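PDB 3N4P: tripartite terminase subunit 3 from Human herpesvirus 5, which probably forms part of the terminase motor that packages viral DNA into empty capsids, this chain being its C-terminal nuclease domain. Local coordinates for residues 62-67 with 266-271; 68-73 with 78-83; 95-100 with 255-260; 108-113 with 144-149; 167-172 with 180-185. All coordinates share one frame; numbering follows the deposited sequence.

Contact 1. Residues 62-67 with 266-271; sequences TLYVYL and YLCDDI
The Y64 ring is overlapped by C268, which lays its backbone corner on one face and its sulfur beside it. Strand 62-67 is an inner strand of the mixed sheet in this RNase H-like nuclease fold, paired with 80-88 and 133-138, and 266-271 comes from the C-terminal part of helix 256-267 and the loop that follows. C268 CA stands 4.0 Å from the ring centroid of Y64, only 8° off the normal: a CH-pi contact. C268 SG lies obliquely, 35° off the normal, and comes to 3.4 Å from Y64 CD1, a close sulfur-aromatic contact. On the opposite face of the same ring, T62 CG2, two residues earlier in the strand, lies 3.5 Å above the plane, offset toward the rim, so the ring is sandwiched. The torsion that sets CG opposite the carbonyl carbon (chi1 -67°) places the ring of Y64 between T62 and C268. L267 O approaches Y64 CE2 obliquely at 3.9 Å. Two residues on, Y66 points the same way but meets the helix lightly through this segment: Y66 CD1 and L267 CD2 are 4.2 Å apart, and the rest of its ring packs on A260, M263 and A264 and reaches E139 of the predicted active site. On the strand's other side L63 and V65 face L134. Beyond C268 the loop folds on itself in an Asx turn, where I271 N gives a nearly straight bond to D269 OD2 at 3.2 Å, meeting it from above the carboxylate plane.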
# COMPACT_ATOMS: atom_id res chain seq x y z
N THR B 62 5.53 8.41 18.40
CA THR B 62 6.88 8.82 18.38
C THR B 62 7.54 8.61 17.04
O THR B 62 7.57 7.52 16.54
CB THR B 62 7.67 8.10 19.48
OG1 THR B 62 7.16 8.52 20.74
CG2 THR B 62 9.13 8.54 19.44
N LEU B 63 8.15 9.67 16.50
CA LEU B 63 8.98 9.56 15.28
C LEU B 63 10.43 9.19 15.66
O LEU B 63 11.09 9.95 16.33
CB LEU B 63 9.03 10.94 14.58
CG LEU B 63 8.89 11.10 13.10
CD1 LEU B 63 9.60 12.37 12.45
CD2 LEU B 63 9.07 9.76 12.27
N TYR B 64 10.94 8.05 15.25
CA TYR B 64 12.34 7.70 15.47
C TYR B 64 13.13 8.10 14.22
O TYR B 64 12.75 7.71 13.09
CB TYR B 64 12.47 6.16 15.71
CG TYR B 64 11.81 5.78 17.01
CD1 TYR B 64 10.43 5.55 17.07
CD2 TYR B 64 12.53 5.80 18.22
CE1 TYR B 64 9.78 5.23 18.33
CE2 TYR B 64 11.91 5.49 19.51
CZ TYR B 64 10.53 5.23 19.54
OH TYR B 64 9.88 4.99 20.74
N VAL B 65 14.22 8.84 14.37
CA VAL B 65 15.06 9.06 13.19
C VAL B 65 16.56 8.72 13.41
O VAL B 65 17.08 8.87 14.49
CB VAL B 65 14.95 10.57 12.58
CG1 VAL B 65 13.80 11.45 13.12
CG2 VAL B 65 16.25 11.22 12.53
N TYR B 66 17.27 8.39 12.35
CA TYR B 66 18.69 8.12 12.48
C TYR B 66 19.38 8.74 11.32
O TYR B 66 18.91 8.61 10.19
CB TYR B 66 18.88 6.62 12.29
CG TYR B 66 20.28 6.14 12.30
CD1 TYR B 66 20.92 5.82 13.51
CD2 TYR B 66 20.97 5.92 11.11
CE1 TYR B 66 22.24 5.31 13.53
CE2 TYR B 66 22.29 5.43 11.12
CZ TYR B 66 22.91 5.12 12.32
OH TYR B 66 24.19 4.62 12.34
N LEU B 67 20.57 9.29 11.55
CA LEU B 67 21.40 9.68 10.45
C LEU B 67 22.85 9.44 10.76
O LEU B 67 23.26 9.42 11.91
CB LEU B 67 21.20 11.17 10.08
CG LEU B 67 21.57 12.19 11.14
CD1 LEU B 67 22.06 13.60 10.56
CD2 LEU B 67 20.36 12.41 12.02
N TYR B 266 15.49 -0.50 14.41
CA TYR B 266 16.12 -1.08 15.57
C TYR B 266 16.01 -0.24 16.87
O TYR B 266 15.72 -0.80 17.95
CB TYR B 266 17.59 -1.28 15.23
CG TYR B 266 18.39 -2.00 16.27
CD1 TYR B 266 18.14 -3.37 16.54
CD2 TYR B 266 19.43 -1.35 16.96
CE1 TYR B 266 18.87 -4.07 17.47
CE2 TYR B 266 20.19 -2.06 17.90
CZ TYR B 266 19.89 -3.42 18.15
OH TYR B 266 20.61 -4.15 19.06
N LEU B 267 16.25 1.07 16.81
CA LEU B 267 16.20 1.80 18.05
C LEU B 267 14.76 2.09 18.47
O LEU B 267 14.55 2.63 19.53
CB LEU B 267 17.01 3.08 18.02
CG LEU B 267 18.52 3.33 18.03
CD1 LEU B 267 19.43 2.18 18.48
CD2 LEU B 267 18.95 3.90 16.74
N CYS B 268 13.78 1.76 17.64
CA CYS B 268 12.38 1.65 18.10
C CYS B 268 12.11 0.87 19.42
O CYS B 268 11.29 1.32 20.23
CB CYS B 268 11.43 1.11 17.02
SG CYS B 268 10.41 2.33 16.06
N ASP B 269 12.77 -0.27 19.69
CA ASP B 269 12.40 -1.03 20.90
C ASP B 269 12.74 -0.35 22.25
O ASP B 269 13.60 0.49 22.31
CB ASP B 269 12.93 -2.45 20.92
CG ASP B 269 12.15 -3.33 21.92
OD1 ASP B 269 10.98 -3.67 21.60
OD2 ASP B 269 12.66 -3.65 23.04
N ASP B 270 12.07 -0.79 23.32
CA ASP B 270 12.20 -0.20 24.67
C ASP B 270 13.53 -0.47 25.37
O ASP B 270 13.90 0.25 26.31
CB ASP B 270 11.07 -0.68 25.58
CG ASP B 270 9.72 -0.68 24.89
OD1 ASP B 270 9.64 -0.34 23.67
OD2 ASP B 270 8.74 -1.06 25.57
N ILE B 271 14.21 -1.51 24.90
CA ILE B 271 15.61 -1.76 25.21
C ILE B 271 16.54 -0.53 25.09
O ILE B 271 17.58 -0.48 25.75
CB ILE B 271 16.10 -2.94 24.31
CG1 ILE B 271 15.96 -4.26 25.09
CG2 ILE B 271 17.54 -2.76 23.86
CD1 ILE B 271 15.86 -5.53 24.18

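Contact 2. Residues 68-73 with 78-83; sequences DPAFTT and SGTGVA
A70 and T80 lock the loop after strand 62-67 to the start of strand 80-88. The A70 N-H is donated to T80 OG1 at 3.1 Å and 146°, and A70 CB lies 3.2 Å from G79 O. T80 carries the close part of the contact with both branches. Its OG1 is turned opposite the carbonyl carbon (chi1 -66°), which brings it to A70, while CG2 runs beside the main chain of D68 and P69, 3.7 Å from D68 O and 3.8 Å from P69 CA. Two residues back from A70, D68 N reaches G81 O in a weak bond of 3.4 Å between the loop and strand 80-88. P69, G79, T80 and G81 are buried: P69 leans on I150, and T80 on I113. The loose half follows at once. The CB of F71 points away from the strand, and its ring packs on S109, I113, A146 and I150, whereas T72 and T73 are exposed, and T73 is poorly ordered; S78, at the far end of the other segment, is exposed as well. D68 CB comes no nearer to the strand than 4.9 Å, at G81 O, and the carboxylate lies beyond it. It instead binds magnesium together with E139, whose OE2 lies close to D68 OD2. D68 and E139 are predicted nuclease residues of this RNase H-like fold. With a weak bond at D68 N and a sound one at A70 N, the main chain is probably steadied on either side of P69, while the D68 carboxylate is turned to the metal it binds.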
# COMPACT_ATOMS: atom_id res chain seq x y z
N ASP B 68 23.62 9.28 9.70
CA ASP B 68 25.07 9.06 9.80
C ASP B 68 25.79 10.11 9.01
O ASP B 68 26.07 9.90 7.83
CB ASP B 68 25.44 7.66 9.23
CG ASP B 68 26.96 7.42 9.20
OD1 ASP B 68 27.76 8.28 9.66
OD2 ASP B 68 27.36 6.35 8.73
N PRO B 69 26.09 11.25 9.65
CA PRO B 69 26.67 12.31 8.82
C PRO B 69 28.00 11.86 8.24
O PRO B 69 28.82 11.26 8.96
CB PRO B 69 26.85 13.50 9.79
CG PRO B 69 26.74 12.92 11.17
CD PRO B 69 25.94 11.64 11.06
N ALA B 70 28.20 12.17 6.96
CA ALA B 70 29.33 11.65 6.20
C ALA B 70 30.43 12.68 6.01
O ALA B 70 30.17 13.77 5.50
CB ALA B 70 28.85 11.18 4.85
N PHE B 71 31.66 12.33 6.38
CA PHE B 71 32.79 13.21 6.06
C PHE B 71 33.91 12.52 5.30
O PHE B 71 34.42 13.06 4.30
CB PHE B 71 33.29 13.97 7.31
CG PHE B 71 32.19 14.74 8.01
CD1 PHE B 71 31.73 14.35 9.27
CD2 PHE B 71 31.55 15.80 7.36
CE1 PHE B 71 30.68 15.06 9.90
CE2 PHE B 71 30.50 16.49 7.98
CZ PHE B 71 30.07 16.12 9.26
N THR B 72 34.26 11.30 5.74
CA THR B 72 35.59 10.69 5.49
C THR B 72 36.71 11.74 5.33
O THR B 72 36.61 12.81 5.95
CB THR B 72 35.58 9.52 4.42
OG1 THR B 72 36.91 8.99 4.27
CG2 THR B 72 35.01 9.95 3.05
N THR B 73 37.74 11.47 4.53
CA THR B 73 38.85 12.44 4.39
C THR B 73 38.46 13.66 3.50
O THR B 73 37.78 14.60 3.95
CB THR B 73 40.21 11.78 3.89
OG1 THR B 73 40.24 10.37 4.17
CG2 THR B 73 41.44 12.47 4.55
N SER B 78 30.46 9.05 -0.97
CA SER B 78 28.99 9.00 -0.92
C SER B 78 28.34 10.17 -0.15
O SER B 78 28.97 11.21 0.09
CB SER B 78 28.50 7.63 -0.39
OG SER B 78 29.42 7.02 0.53
N GLY B 79 27.08 10.02 0.21
CA GLY B 79 26.38 11.03 0.97
C GLY B 79 26.04 10.57 2.38
O GLY B 79 26.74 9.73 2.94
N THR B 80 24.92 11.08 2.90
CA THR B 80 24.48 10.93 4.28
C THR B 80 23.06 10.35 4.29
O THR B 80 22.19 10.99 3.79
CB THR B 80 24.47 12.38 4.94
OG1 THR B 80 25.82 12.92 5.04
CG2 THR B 80 23.76 12.39 6.32
N GLY B 81 22.83 9.19 4.89
CA GLY B 81 21.50 8.55 5.00
C GLY B 81 20.72 9.07 6.20
O GLY B 81 21.28 9.21 7.24
N VAL B 82 19.46 9.44 6.00
CA VAL B 82 18.48 9.84 7.03
C VAL B 82 17.19 8.98 6.81
O VAL B 82 16.76 8.78 5.68
CB VAL B 82 18.08 11.34 6.92
CG1 VAL B 82 17.44 11.85 8.22
CG2 VAL B 82 19.28 12.21 6.56
N ALA B 83 16.63 8.46 7.90
CA ALA B 83 15.38 7.75 7.88
C ALA B 83 14.55 8.12 9.09
O ALA B 83 15.06 8.33 10.21
CB ALA B 83 15.61 6.22 7.86

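Contact 3. Residues 95-100 with 255-260; sequences YGLEHF and DDLIIA
The nuclease active site has one of its walls here, where D256, a predicted catalytic residue at the start of helix 256-267, stands beside H99, and L257 drives into L97 of strand 91-100. The apolar core of the contact is two crossing leucines. L257 CD2 sits 3.4 Å from L97 CD2, tighter than an ordinary methyl contact, and 3.7 Å from L97 CB; the other methyls, L257 CD1 and L97 CD1, are 4.0 Å apart. The side chains meet at about a right angle. L257 reaches this far because its CG is swung opposite the backbone N (chi1 -153°), and the same CD2 also rests 3.8 Å from E98 O. Nearer the site, H99 NE2 approaches D256 CB at 4.2 Å. The imidazole and carboxylate planes are within 19° of each other, but H99 NE2 and D256 OD2 remain 4.8 Å apart, and the ring's other nitrogen, ND1, is hydrogen-bonded with Y224 OH. D256 OD2 takes a weak bond from D255 N. E98 turns away from the helix, where its carboxylate accepts from the backbone N atoms of Y213 and T214. The strand and helix segments run 144° apart in direction, their axes 8.8 Å distant. The helix lies on one side of the sheet, with L257 also packed on Y224 and L225 of helix 221-229, while Q228 OE1 accepts from I258 N. The strand's other side faces helix 109-127, through E98 on M120 and F100 on A112 and C116.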
# COMPACT_ATOMS: atom_id res chain seq x y z
N TYR B 95 8.42 6.95 7.24
CA TYR B 95 7.83 8.24 6.94
C TYR B 95 8.68 9.15 6.06
O TYR B 95 8.17 10.07 5.39
CB TYR B 95 7.53 8.99 8.27
CG TYR B 95 6.35 8.37 9.09
CD1 TYR B 95 5.06 8.32 8.56
CD2 TYR B 95 6.56 7.82 10.35
CE1 TYR B 95 4.00 7.79 9.29
CE2 TYR B 95 5.51 7.29 11.13
CZ TYR B 95 4.24 7.29 10.59
OH TYR B 95 3.20 6.77 11.30
N GLY B 96 9.99 8.94 6.10
CA GLY B 96 10.92 9.86 5.45
C GLY B 96 12.23 9.20 5.15
O GLY B 96 12.65 8.26 5.88
N LEU B 97 12.83 9.62 4.02
CA LEU B 97 14.16 9.14 3.59
C LEU B 97 14.90 10.31 2.99
O LEU B 97 14.30 11.14 2.28
CB LEU B 97 14.11 8.00 2.56
CG LEU B 97 13.41 6.69 2.92
CD1 LEU B 97 13.00 5.84 1.67
CD2 LEU B 97 14.21 5.81 3.96
N GLU B 98 16.16 10.46 3.34
CA GLU B 98 17.02 11.38 2.62
C GLU B 98 18.33 10.71 2.38
O GLU B 98 18.82 9.95 3.22
CB GLU B 98 17.24 12.67 3.38
CG GLU B 98 15.96 13.49 3.74
CD GLU B 98 15.16 14.04 2.53
OE1 GLU B 98 15.54 13.91 1.35
OE2 GLU B 98 14.09 14.64 2.79
N HIS B 99 18.94 11.06 1.25
CA HIS B 99 20.30 10.66 0.96
C HIS B 99 20.91 11.93 0.45
O HIS B 99 20.72 12.33 -0.70
CB HIS B 99 20.35 9.56 -0.08
CG HIS B 99 21.70 8.93 -0.21
ND1 HIS B 99 21.93 7.81 -0.99
CD2 HIS B 99 22.91 9.26 0.33
CE1 HIS B 99 23.21 7.50 -0.94
NE2 HIS B 99 23.83 8.35 -0.14
N PHE B 100 21.67 12.58 1.30
CA PHE B 100 22.12 13.93 0.98
C PHE B 100 23.59 14.04 0.58
O PHE B 100 24.44 13.46 1.23
CB PHE B 100 21.81 14.84 2.17
CG PHE B 100 22.53 16.18 2.12
CD1 PHE B 100 21.91 17.28 1.57
CD2 PHE B 100 23.80 16.32 2.64
CE1 PHE B 100 22.57 18.56 1.53
CE2 PHE B 100 24.47 17.56 2.58
CZ PHE B 100 23.85 18.68 2.04
N ASP B 255 25.39 1.71 0.51
CA ASP B 255 24.46 1.09 1.46
C ASP B 255 23.98 2.07 2.54
O ASP B 255 23.39 1.68 3.56
CB ASP B 255 25.09 -0.19 2.07
CG ASP B 255 26.11 0.10 3.18
OD1 ASP B 255 27.09 0.86 2.96
OD2 ASP B 255 25.93 -0.46 4.29
N ASP B 256 24.16 3.35 2.29
CA ASP B 256 23.93 4.33 3.33
C ASP B 256 22.48 4.55 3.71
O ASP B 256 22.20 4.74 4.86
CB ASP B 256 24.61 5.67 2.95
CG ASP B 256 26.08 5.50 2.60
OD1 ASP B 256 26.93 6.10 3.30
OD2 ASP B 256 26.40 4.73 1.65
N LEU B 257 21.56 4.60 2.77
CA LEU B 257 20.17 4.82 3.15
C LEU B 257 19.60 3.55 3.87
O LEU B 257 18.82 3.65 4.82
CB LEU B 257 19.31 5.10 1.90
CG LEU B 257 18.03 5.92 1.89
CD1 LEU B 257 16.94 5.43 0.93
CD2 LEU B 257 17.45 6.43 3.22
N ILE B 258 19.90 2.37 3.35
CA ILE B 258 19.35 1.18 3.96
C ILE B 258 19.78 1.00 5.44
O ILE B 258 18.94 0.69 6.27
CB ILE B 258 19.51 -0.10 3.07
CG1 ILE B 258 18.83 -1.33 3.68
CG2 ILE B 258 20.97 -0.49 2.89
CD1 ILE B 258 17.30 -1.26 3.79
N ILE B 259 21.05 1.18 5.77
CA ILE B 259 21.50 1.11 7.16
C ILE B 259 20.72 2.11 8.00
O ILE B 259 20.34 1.81 9.15
CB ILE B 259 22.97 1.53 7.30
CG1 ILE B 259 23.94 0.54 6.62
CG2 ILE B 259 23.41 1.61 8.83
CD1 ILE B 259 25.38 1.19 6.65
N ALA B 260 20.49 3.32 7.45
CA ALA B 260 19.73 4.27 8.24
C ALA B 260 18.33 3.76 8.58
O ALA B 260 17.85 3.97 9.67
CB ALA B 260 19.68 5.59 7.59

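Contact 4. Residues 108-113 with 144-149; sequences SSEVAI and QAAAVR
The R149 guanidinium carries A145 O over the centre of one face, 4.0 Å above the plane, and meets E110 at its edge. E110 OE2 lies almost in the guanidinium plane and takes both N-H groups of that edge: R149 NE at 2.8 Å, the stronger bond at 153°, and R149 NH2 at 3.2 Å, a weak one. E110 OE2 uses its syn lone pair toward NE, yet the carboxylate plane is turned 64° from the guanidinium, and it is OE2 that does the binding, with E110 OE1 3.9 Å from R149 NH2. The arginine chain bends at chi3 (-62°) to fold its head back over its own helix, which is how it comes to lie on A145 O. E110 extends across from the first turn of helix 109-127, its OE2 touching the backbone of helix 144-161 at 3.7 Å from A146 CA, and its chain also packing on I150. These are the openings of two helices on one flank of the sheet, joined further along by V111 on L153, with F71 of the metal-binding loop wedged near S109 and A146. The pair is an interhelical salt bridge between one partly exposed and one exposed residue; the side chain of A146 is about 11 Å from the bound magnesium. Solvent probably screens the charges, and E110, in the first turn of its own helix and with OE2 beside A146 in the first turn of the other, may also be favoured by the helix dipoles.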
# COMPACT_ATOMS: atom_id res chain seq x y z
N SER B 108 28.83 25.07 5.05
CA SER B 108 29.08 24.30 6.26
C SER B 108 28.40 23.00 6.01
O SER B 108 27.18 22.94 5.81
CB SER B 108 28.48 24.94 7.50
OG SER B 108 28.87 24.22 8.66
N SER B 109 29.21 21.95 5.98
CA SER B 109 28.71 20.65 5.71
C SER B 109 27.71 20.32 6.80
O SER B 109 26.70 19.69 6.54
CB SER B 109 29.84 19.64 5.71
OG SER B 109 30.80 20.02 4.76
N GLU B 110 28.02 20.78 8.01
CA GLU B 110 27.27 20.43 9.19
C GLU B 110 25.90 21.08 9.19
O GLU B 110 24.89 20.44 9.57
CB GLU B 110 28.08 20.79 10.43
CG GLU B 110 29.37 19.97 10.48
CD GLU B 110 30.37 20.43 11.52
OE1 GLU B 110 31.44 20.93 11.11
OE2 GLU B 110 30.11 20.26 12.74
N VAL B 111 25.85 22.33 8.73
CA VAL B 111 24.58 23.01 8.55
C VAL B 111 23.73 22.41 7.41
O VAL B 111 22.57 22.12 7.58
CB VAL B 111 24.78 24.51 8.38
CG1 VAL B 111 23.48 25.19 7.90
CG2 VAL B 111 25.32 25.11 9.71
N ALA B 112 24.32 22.21 6.24
CA ALA B 112 23.61 21.54 5.17
C ALA B 112 23.05 20.22 5.66
O ALA B 112 21.88 19.95 5.47
CB ALA B 112 24.51 21.32 3.98
N ILE B 113 23.87 19.43 6.34
CA ILE B 113 23.37 18.13 6.81
C ILE B 113 22.21 18.20 7.78
O ILE B 113 21.22 17.45 7.64
CB ILE B 113 24.49 17.23 7.37
CG1 ILE B 113 25.33 16.72 6.19
CG2 ILE B 113 23.89 16.00 8.09
CD1 ILE B 113 26.76 16.45 6.45
N GLN B 144 32.94 12.52 16.44
CA GLN B 144 31.87 12.68 17.42
C GLN B 144 31.61 14.13 17.80
O GLN B 144 30.52 14.46 18.28
CB GLN B 144 32.19 11.91 18.68
CG GLN B 144 33.65 11.90 18.99
CD GLN B 144 34.02 10.82 19.99
OE1 GLN B 144 34.78 11.08 20.93
NE2 GLN B 144 33.48 9.63 19.82
N ALA B 145 32.62 14.97 17.59
CA ALA B 145 32.47 16.38 17.87
C ALA B 145 31.46 16.93 16.86
O ALA B 145 30.45 17.52 17.26
CB ALA B 145 33.83 17.11 17.79
N ALA B 146 31.70 16.67 15.57
CA ALA B 146 30.77 17.06 14.50
C ALA B 146 29.33 16.52 14.67
O ALA B 146 28.37 17.20 14.30
CB ALA B 146 31.32 16.67 13.15
N ALA B 147 29.18 15.35 15.27
CA ALA B 147 27.85 14.77 15.48
C ALA B 147 27.17 15.50 16.61
O ALA B 147 25.95 15.70 16.57
CB ALA B 147 27.93 13.27 15.76
N VAL B 148 27.94 15.91 17.61
CA VAL B 148 27.45 16.80 18.67
C VAL B 148 26.83 18.03 18.05
O VAL B 148 25.67 18.33 18.31
CB VAL B 148 28.53 17.29 19.67
CG1 VAL B 148 27.86 17.83 20.95
CG2 VAL B 148 29.46 16.18 20.02
N ARG B 149 27.61 18.73 17.22
CA ARG B 149 27.16 20.00 16.69
C ARG B 149 25.98 19.85 15.79
O ARG B 149 25.09 20.70 15.79
CB ARG B 149 28.28 20.74 15.95
CG ARG B 149 29.28 21.42 16.86
CD ARG B 149 30.32 22.27 16.05
NE ARG B 149 31.07 21.38 15.15
CZ ARG B 149 32.17 20.69 15.50
NH1 ARG B 149 32.73 20.82 16.71
NH2 ARG B 149 32.74 19.90 14.59

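Contact 5. Residues 167-172 with 180-185; sequences LFYHTP and PFYLMG
Y182 OH is hydrogen-bonded to D187 OD2 just beyond the segment, and the ring it anchors turns its edge to the face of Y169. The pair is T-shaped: centroids 4.9 Å apart, planes at 82°, with Y182 CD2 over the middle of the Y169 ring and 3.5 Å from Y169 CE2. The tyrosine torsions differ little, CG lying opposite the backbone N in both Y169 (chi1 -172°) and Y182. A second aromatic contact holds the start of the loop. P180 CA stands over the face of H170, 3.9 Å from its centroid and 7° off the normal, a CH-pi contact, and P180 CB rests 4.3 Å from F168 CB. The third meeting is that of T171 with F181. F181 holds CG between its backbone N and carbonyl carbon, which brings its ring face to the threonine: T171 OG1 lies over that face, offset toward the rim, 3.9 Å from F181 CE2. That hydroxyl is buried with no polar partner in the model, and the approach is at about a right angle. Y169 and Y182 both pack on L267, F168 on A151 and R155, and P180 on V148. The segment 180-185 ends at G185, where the stretch needed for binding UL56 begins. The T-shaped pair and the CH-pi contact join the loop after the short strand 178-179 to strand 165-172 of the RNase H-like sheet, and Y182 comes close to E139, a magnesium ligand and predicted nuclease residue.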
# COMPACT_ATOMS: atom_id res chain seq x y z
N LEU B 167 14.25 14.46 21.81
CA LEU B 167 15.15 13.65 22.66
C LEU B 167 16.22 13.12 21.73
O LEU B 167 15.94 12.86 20.59
CB LEU B 167 14.44 12.45 23.26
CG LEU B 167 13.49 12.66 24.44
CD1 LEU B 167 12.10 13.12 24.04
CD2 LEU B 167 13.41 11.40 25.23
N PHE B 168 17.43 12.98 22.21
CA PHE B 168 18.52 12.53 21.39
C PHE B 168 19.11 11.31 22.08
O PHE B 168 18.98 11.14 23.29
CB PHE B 168 19.58 13.60 21.19
CG PHE B 168 19.26 14.56 20.11
CD1 PHE B 168 18.49 15.68 20.37
CD2 PHE B 168 19.70 14.35 18.80
CE1 PHE B 168 18.18 16.61 19.36
CE2 PHE B 168 19.39 15.28 17.78
CZ PHE B 168 18.62 16.40 18.06
N TYR B 169 19.68 10.41 21.30
CA TYR B 169 20.24 9.19 21.88
C TYR B 169 21.49 9.72 22.55
O TYR B 169 22.25 10.43 21.89
CB TYR B 169 20.66 8.23 20.78
CG TYR B 169 21.06 6.89 21.30
CD1 TYR B 169 20.18 5.79 21.19
CD2 TYR B 169 22.31 6.67 21.88
CE1 TYR B 169 20.54 4.53 21.67
CE2 TYR B 169 22.67 5.38 22.37
CZ TYR B 169 21.79 4.34 22.25
OH TYR B 169 22.14 3.09 22.72
N HIS B 170 21.69 9.45 23.84
CA HIS B 170 22.90 9.93 24.56
C HIS B 170 23.78 8.78 24.96
O HIS B 170 23.29 7.71 25.36
CB HIS B 170 22.55 10.75 25.79
CG HIS B 170 22.21 12.16 25.47
ND1 HIS B 170 22.96 13.23 25.91
CD2 HIS B 170 21.19 12.69 24.76
CE1 HIS B 170 22.42 14.36 25.48
NE2 HIS B 170 21.35 14.05 24.78
N THR B 171 25.08 8.99 24.84
CA THR B 171 26.03 7.97 25.27
C THR B 171 27.13 8.63 26.11
O THR B 171 27.53 9.75 25.85
CB THR B 171 26.66 7.19 24.08
OG1 THR B 171 27.72 7.96 23.51
CG2 THR B 171 25.67 6.98 23.01
N PRO B 172 27.61 7.91 27.13
CA PRO B 172 28.70 8.42 27.96
C PRO B 172 29.99 8.63 27.15
O PRO B 172 30.24 7.90 26.20
CB PRO B 172 28.90 7.31 29.00
CG PRO B 172 28.36 6.08 28.34
CD PRO B 172 27.19 6.55 27.54
N PRO B 180 25.22 13.91 22.92
CA PRO B 180 24.11 13.59 21.99
C PRO B 180 24.56 12.84 20.75
O PRO B 180 24.26 13.29 19.65
CB PRO B 180 23.60 14.96 21.56
CG PRO B 180 24.80 15.87 21.71
CD PRO B 180 25.57 15.35 22.90
N PHE B 181 25.26 11.72 20.93
CA PHE B 181 25.62 10.86 19.82
C PHE B 181 25.36 9.39 20.09
O PHE B 181 25.02 9.02 21.21
CB PHE B 181 26.98 11.18 19.16
CG PHE B 181 28.21 10.77 19.95
CD1 PHE B 181 28.82 11.66 20.81
CD2 PHE B 181 28.78 9.51 19.79
CE1 PHE B 181 29.98 11.32 21.53
CE2 PHE B 181 29.93 9.15 20.50
CZ PHE B 181 30.53 10.04 21.38
N TYR B 182 25.35 8.62 19.00
CA TYR B 182 25.18 7.17 19.03
C TYR B 182 26.38 6.56 18.34
O TYR B 182 26.90 7.11 17.36
CB TYR B 182 23.88 6.75 18.32
CG TYR B 182 23.78 5.23 18.06
CD1 TYR B 182 24.11 4.70 16.82
CD2 TYR B 182 23.42 4.36 19.07
CE1 TYR B 182 24.07 3.31 16.58
CE2 TYR B 182 23.39 2.97 18.85
CZ TYR B 182 23.70 2.47 17.61
OH TYR B 182 23.65 1.16 17.41
N LEU B 183 26.81 5.43 18.87
CA LEU B 183 27.98 4.73 18.39
C LEU B 183 27.57 3.36 17.85
O LEU B 183 26.91 2.57 18.54
CB LEU B 183 28.95 4.56 19.55
CG LEU B 183 30.23 5.41 19.48
CD1 LEU B 183 30.84 5.64 20.89
CD2 LEU B 183 31.24 4.75 18.52
N MET B 184 27.95 3.08 16.61
CA MET B 184 27.70 1.78 16.04
C MET B 184 28.77 0.89 16.61
O MET B 184 29.89 1.35 16.88
CB MET B 184 27.83 1.82 14.53
CG MET B 184 27.18 0.64 13.88
SD MET B 184 25.98 1.33 12.75
CE MET B 184 26.89 1.27 11.19
N GLY B 185 28.41 -0.35 16.86
CA GLY B 185 29.35 -1.27 17.46
C GLY B 185 28.71 -2.60 17.24
O GLY B 185 28.20 -2.88 16.13

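Contacts 1, 2 and 3 share one sheet. Strand 62-67 pairs with 80-88 (Y66 N to A83 O, 3.1 Å), and 80-88 with 91-100 (V82 N to E98 O, 2.9 Å). Helix 256-267 serves both contact 1 and contact 3, with Y66 CD2 3.5 Å from A260 CA. Contacts 2 and 3, centres 9 Å apart, lie beside the metal: the side chain of D68 is about 3 Å from magnesium, that of D256 about 7 Å. Contact 5 joins contact 1 through Y66 CE1 and Y182 CD1, 3.8 Å apart. Contact 4 lies outward, linked to contact 2 by F71 CE1 and A146 CB (3.7 Å) and to contact 5 by V148 CG1 and P180 CG (3.7 Å).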